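Local coordinates for protein deoxyribose-phosphate aldolase (Toxoplasma gondii, PDB 4EIV) that belongs to the deoxyribose-phosphate aldolase family and folds as a closed barrel of eight parallel strands surrounded by helices, at residues A[33-38]-A[87-92]; A[123-126]-A[131-134]. One frame throughout, in Å; residues are numbered along the deposited sequence. Where two conformers were deposited one is given.

Interaction 1 of 2, residues A[33-38]-A[87-92]; sequences AALTDG and CAAVNF
The forked end of Leu35 meets the partner segment with both of its methyl groups, each on a different residue. CD2 presses on the methyl of Ala89, and at 3.5 Å between Leu35 CD2 and Ala89 CB the two carbons sit closer than an ordinary van der Waals contact. The other branch, CD1, comes obliquely to the Phe92 ring, 4.1 Å from Phe92 CE1, so this second touch is looser. The fork reaches across because Leu35 CG lies anti to its carbonyl carbon (chi1 -67°) and its side chain sets out toward the partner segment. Ala89 also serves Phe92: its CB stands 3.5 Å above the ring plane, over the centre, and thus packs against one face of the aromatic ring as well as the leucine methyl.

A second shell sets these groups in place. Arg63 NE donates a hydrogen bond to Leu35 O, and the Phe92 side chain rests against the same Arg63; Leu189 packs on Leu35. Strand 59-62 lies between the two segments, bonding to Ala34 through Ser61 and to Cys87 through Val60 and Val62. Just before Phe92, the turn is tied down by Asn91, whose ND2 donates to Leu120 O and whose OD1 accepts from Gly97 N. Apolar contact between first and third strands where they give way to loops is what a (beta/alpha)8 TIM barrel offers at the C-terminal end of its sheet.

Interaction 2 of 2, residues A[123-126]-A[131-134]; sequences WRRM and ADGE
Met126 lays its sulfur against the backbone of Gly133 where the barrel's fourth beta-alpha connection passes through a short, weakly bonded helix, about 124-128, before the long outer helix 130-148 gets under way. The two segments fold back on each other over a link of only four residues, and their CA atoms come as close as 4.6 Å between Met126 and Gly133. Gly133, with no side chain, exposes its main chain to the partner: Met126 SD lies 3.6 Å from Gly133 C. Bends at chi2 (-62°) and chi3 (-69°) curl the thioether toward the Gly133 backbone, while Ile167 of helix 165-178 and Ile137 pack on the same methionine.

Arg125 meets the same glycine with the base of its side chain, its CB 3.9 Å from Gly133 CA. Its charged end then turns away, through a bend at chi2, to salt bridges with Asp122 and Glu128. Asp132 OD1 stays 4.8 Å from Arg125 NH2, without contact, and forms a salt bridge with Arg136. Glu134, whose carboxylate bridges to Arg170, comes near Met126 chiefly through its backbone: Glu134 N lies 3.7 Å from Met126 SD.

In the fold
Both segments of interaction 1 precede those of interaction 2 in the chain, and the two contacts lie in different layers of one barrel. They are about 22 Å apart between centres and about 7 Å between nearest atoms. Interaction 1, its centre about 10 Å from that of the chain, joins the ends of strands 30-34 and 85-90; interaction 2, its centre about 21 Å from the same point, belongs to the outer helical layer. Helix 99-111 and strand 116-120 connect them in sequence, and the latter strand adjoins 85-90 in the sheet. A salt bridge from Arg124 to Glu94 reaches the loop after strand 85-90. The two contacts do not touch, one packing strand ends within the barrel and the other packing its outer helices.

Interaction 1 of 2, residues A[33-38]-A[87-92]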
loop_
_atom_site.group_PDB
_atom_site.type_symbol
_atom_site.label_atom_id
_atom_site.label_comp_id
_atom_site.label_asym_id
_atom_site.label_seq_id
_atom_site.Cartn_x
_atom_site.Cartn_y
_atom_site.Cartn_z
ATOM N N ALA A 33 18.698 -10.852 4.505
ATOM C CA ALA A 33 19.413 -11.690 5.443
ATOM C C ALA A 33 20.931 -11.583 5.313
ATOM O O ALA A 33 21.467 -11.602 4.214
ATOM C CB ALA A 33 18.997 -13.154 5.235
ATOM N N ALA A 34 21.611 -11.503 6.452
ATOM C CA ALA A 34 23.071 -11.631 6.543
ATOM C C ALA A 34 23.298 -12.381 7.869
ATOM O O ALA A 34 23.796 -11.816 8.839
ATOM C CB ALA A 34 23.762 -10.265 6.519
ATOM N N LEU A 35 22.905 -13.660 7.867
ATOM C CA LEU A 35 22.761 -14.496 9.066
ATOM C C LEU A 35 23.684 -15.672 9.227
ATOM O O LEU A 35 23.584 -16.368 10.239
ATOM C CB LEU A 35 21.323 -15.085 9.084
ATOM C CG LEU A 35 20.197 -14.081 9.288
ATOM C CD1 LEU A 35 18.834 -14.666 8.921
ATOM C CD2 LEU A 35 20.228 -13.565 10.729
ATOM N N THR A 36 24.535 -15.954 8.248
ATOM C CA THR A 36 25.391 -17.122 8.365
ATOM C C THR A 36 26.461 -16.914 9.436
ATOM O O THR A 36 26.845 -15.780 9.751
ATOM C CB THR A 36 26.048 -17.525 7.027
ATOM O OG1 THR A 36 27.042 -16.568 6.655
ATOM C CG2 THR A 36 25.012 -17.671 5.915
ATOM N N ASP A 37 26.954 -18.014 9.994
ATOM C CA ASP A 37 28.007 -17.918 10.999
ATOM C C ASP A 37 29.299 -17.343 10.381
ATOM O O ASP A 37 30.153 -16.835 11.099
ATOM C CB ASP A 37 28.270 -19.283 11.647
ATOM C CG ASP A 37 29.217 -19.200 12.842
ATOM O OD1 ASP A 37 30.204 -19.953 12.881
ATOM O OD2 ASP A 37 28.995 -18.358 13.735
ATOM N N GLY A 38 29.436 -17.447 9.061
ATOM C CA GLY A 38 30.605 -16.926 8.349
ATOM C C GLY A 38 30.592 -15.445 7.984
ATOM O O GLY A 38 31.549 -14.964 7.375
ATOM N N CYS A 87 17.259 -5.993 12.527
ATOM C CA CYS A 87 16.499 -7.025 13.221
ATOM C C CYS A 87 17.478 -8.113 13.650
ATOM O O CYS A 87 18.167 -8.708 12.819
ATOM C CB CYS A 87 15.398 -7.590 12.347
ATOM S SG CYS A 87 14.424 -8.829 13.207
ATOM N N ALA A 88 17.554 -8.329 14.957
ATOM C CA ALA A 88 18.494 -9.281 15.544
ATOM C C ALA A 88 17.853 -10.670 15.654
ATOM O O ALA A 88 16.789 -10.812 16.282
ATOM C CB ALA A 88 18.921 -8.817 16.924
ATOM N N ALA A 89 18.531 -11.666 15.081
ATOM C CA ALA A 89 18.060 -13.051 15.059
ATOM C C ALA A 89 18.535 -13.773 16.320
ATOM O O ALA A 89 19.728 -13.999 16.508
ATOM C CB ALA A 89 18.581 -13.721 13.780
ATOM N N VAL A 90 17.588 -14.118 17.184
ATOM C CA VAL A 90 17.895 -14.767 18.480
ATOM C C VAL A 90 17.418 -16.224 18.455
ATOM O O VAL A 90 16.482 -16.579 17.738
ATOM C CB VAL A 90 17.311 -13.989 19.689
ATOM C CG1 VAL A 90 17.828 -12.540 19.667
ATOM C CG2 VAL A 90 15.783 -14.025 19.713
ATOM N N ASN A 91 18.119 -17.056 19.221
ATOM C CA ASN A 91 17.916 -18.519 19.251
ATOM C C ASN A 91 18.321 -19.191 17.932
ATOM O O ASN A 91 17.838 -20.259 17.637
ATOM C CB ASN A 91 16.484 -18.914 19.629
ATOM C CG ASN A 91 16.413 -20.218 20.428
ATOM O OD1 ASN A 91 17.426 -20.742 20.928
ATOM N ND2 ASN A 91 15.197 -20.753 20.555
ATOM N N PHE A 92 19.173 -18.528 17.158
ATOM C CA PHE A 92 19.663 -19.043 15.904
ATOM C C PHE A 92 20.984 -19.788 16.124
ATOM O O PHE A 92 21.739 -19.482 17.040
ATOM C CB PHE A 92 19.900 -17.899 14.883
ATOM C CG PHE A 92 18.687 -17.525 14.058
ATOM C CD1 PHE A 92 18.734 -17.587 12.669
ATOM C CD2 PHE A 92 17.525 -17.076 14.684
ATOM C CE1 PHE A 92 17.627 -17.233 11.909
ATOM C CE2 PHE A 92 16.413 -16.702 13.923
ATOM C CZ PHE A 92 16.471 -16.797 12.546
#

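Interaction 2 of 2, residues A[123-126]-A[131-134]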
loop_
_atom_site.group_PDB
_atom_site.type_symbol
_atom_site.label_atom_id
_atom_site.label_comp_id
_atom_site.label_asym_id
_atom_site.label_seq_id
_atom_site.Cartn_x
_atom_site.Cartn_y
_atom_site.Cartn_z
ATOM N N TRP A 123 11.746 -25.938 17.054
ATOM C CA TRP A 123 10.797 -26.590 16.154
ATOM C C TRP A 123 10.866 -28.116 16.260
ATOM O O TRP A 123 9.873 -28.803 16.047
ATOM C CB TRP A 123 11.035 -26.133 14.700
ATOM C CG TRP A 123 12.455 -26.283 14.254
ATOM C CD1 TRP A 123 13.480 -25.335 14.320
ATOM C CD2 TRP A 123 13.018 -27.429 13.652
ATOM N NE1 TRP A 123 14.617 -25.853 13.820
ATOM C CE2 TRP A 123 14.373 -27.135 13.385
ATOM C CE3 TRP A 123 12.522 -28.685 13.337
ATOM C CZ2 TRP A 123 15.226 -28.055 12.810
ATOM C CZ3 TRP A 123 13.367 -29.604 12.732
ATOM C CH2 TRP A 123 14.705 -29.287 12.494
ATOM N N ARG A 124 12.025 -28.634 16.654
ATOM C CA ARG A 124 12.167 -30.085 16.779
ATOM C C ARG A 124 11.215 -30.663 17.810
ATOM O O ARG A 124 10.749 -31.810 17.691
ATOM C CB ARG A 124 13.611 -30.443 17.139
ATOM C CG ARG A 124 14.581 -30.279 16.002
ATOM C CD ARG A 124 16.002 -30.614 16.450
ATOM N NE ARG A 124 16.947 -30.479 15.367
ATOM C CZ ARG A 124 17.524 -29.348 14.980
ATOM N NH1 ARG A 124 17.282 -28.211 15.626
ATOM N NH2 ARG A 124 18.365 -29.377 13.951
ATOM N N ARG A 125 10.909 -29.886 18.848
ATOM C CA ARG A 125 10.060 -30.389 19.907
ATOM C C ARG A 125 8.670 -30.791 19.444
ATOM O O ARG A 125 8.059 -31.702 19.994
ATOM C CB ARG A 125 9.965 -29.356 21.015
ATOM C CG ARG A 125 11.283 -28.997 21.682
ATOM C CD ARG A 125 11.808 -30.114 22.549
ATOM N NE ARG A 125 13.075 -29.738 23.171
ATOM C CZ ARG A 125 13.667 -30.453 24.119
ATOM N NH1 ARG A 125 14.818 -30.058 24.650
ATOM N NH2 ARG A 125 13.087 -31.560 24.554
ATOM N N MET A 126 8.184 -30.119 18.406
ATOM C CA MET A 126 6.878 -30.432 17.828
ATOM C C MET A 126 6.827 -31.838 17.230
ATOM O O MET A 126 5.754 -32.460 17.160
ATOM C CB MET A 126 6.528 -29.405 16.748
ATOM C CG MET A 126 6.438 -27.974 17.236
ATOM S SD MET A 126 5.157 -27.659 18.462
ATOM C CE MET A 126 3.747 -27.880 17.394
ATOM N N ALA A 131 1.970 -31.263 22.405
ATOM C CA ALA A 131 1.608 -30.462 23.588
ATOM C C ALA A 131 2.820 -29.833 24.249
ATOM O O ALA A 131 2.811 -28.642 24.588
ATOM C CB ALA A 131 0.841 -31.313 24.598
ATOM N N ASP A 132 3.864 -30.624 24.440
ATOM C CA ASP A 132 5.092 -30.119 25.030
ATOM C C ASP A 132 5.740 -29.054 24.128
ATOM O O ASP A 132 6.232 -28.036 24.601
ATOM C CB ASP A 132 6.079 -31.246 25.264
ATOM C CG ASP A 132 7.353 -30.762 25.898
ATOM O OD1 ASP A 132 8.371 -30.729 25.183
ATOM O OD2 ASP A 132 7.321 -30.365 27.081
ATOM N N GLY A 133 5.769 -29.313 22.826
ATOM C CA GLY A 133 6.336 -28.349 21.882
ATOM C C GLY A 133 5.605 -27.019 21.928
ATOM O O GLY A 133 6.231 -25.956 21.855
ATOM N N GLU A 134 4.282 -27.074 22.002
ATOM C CA GLU A 134 3.471 -25.857 22.138
ATOM C C GLU A 134 3.798 -25.122 23.437
ATOM O O GLU A 134 3.978 -23.905 23.441
ATOM C CB GLU A 134 1.982 -26.202 22.140
ATOM C CG GLU A 134 1.402 -26.653 20.801
ATOM C CD GLU A 134 0.032 -27.321 20.934
ATOM O OE1 GLU A 134 -0.259 -27.969 21.976
ATOM O OE2 GLU A 134 -0.755 -27.251 19.980
#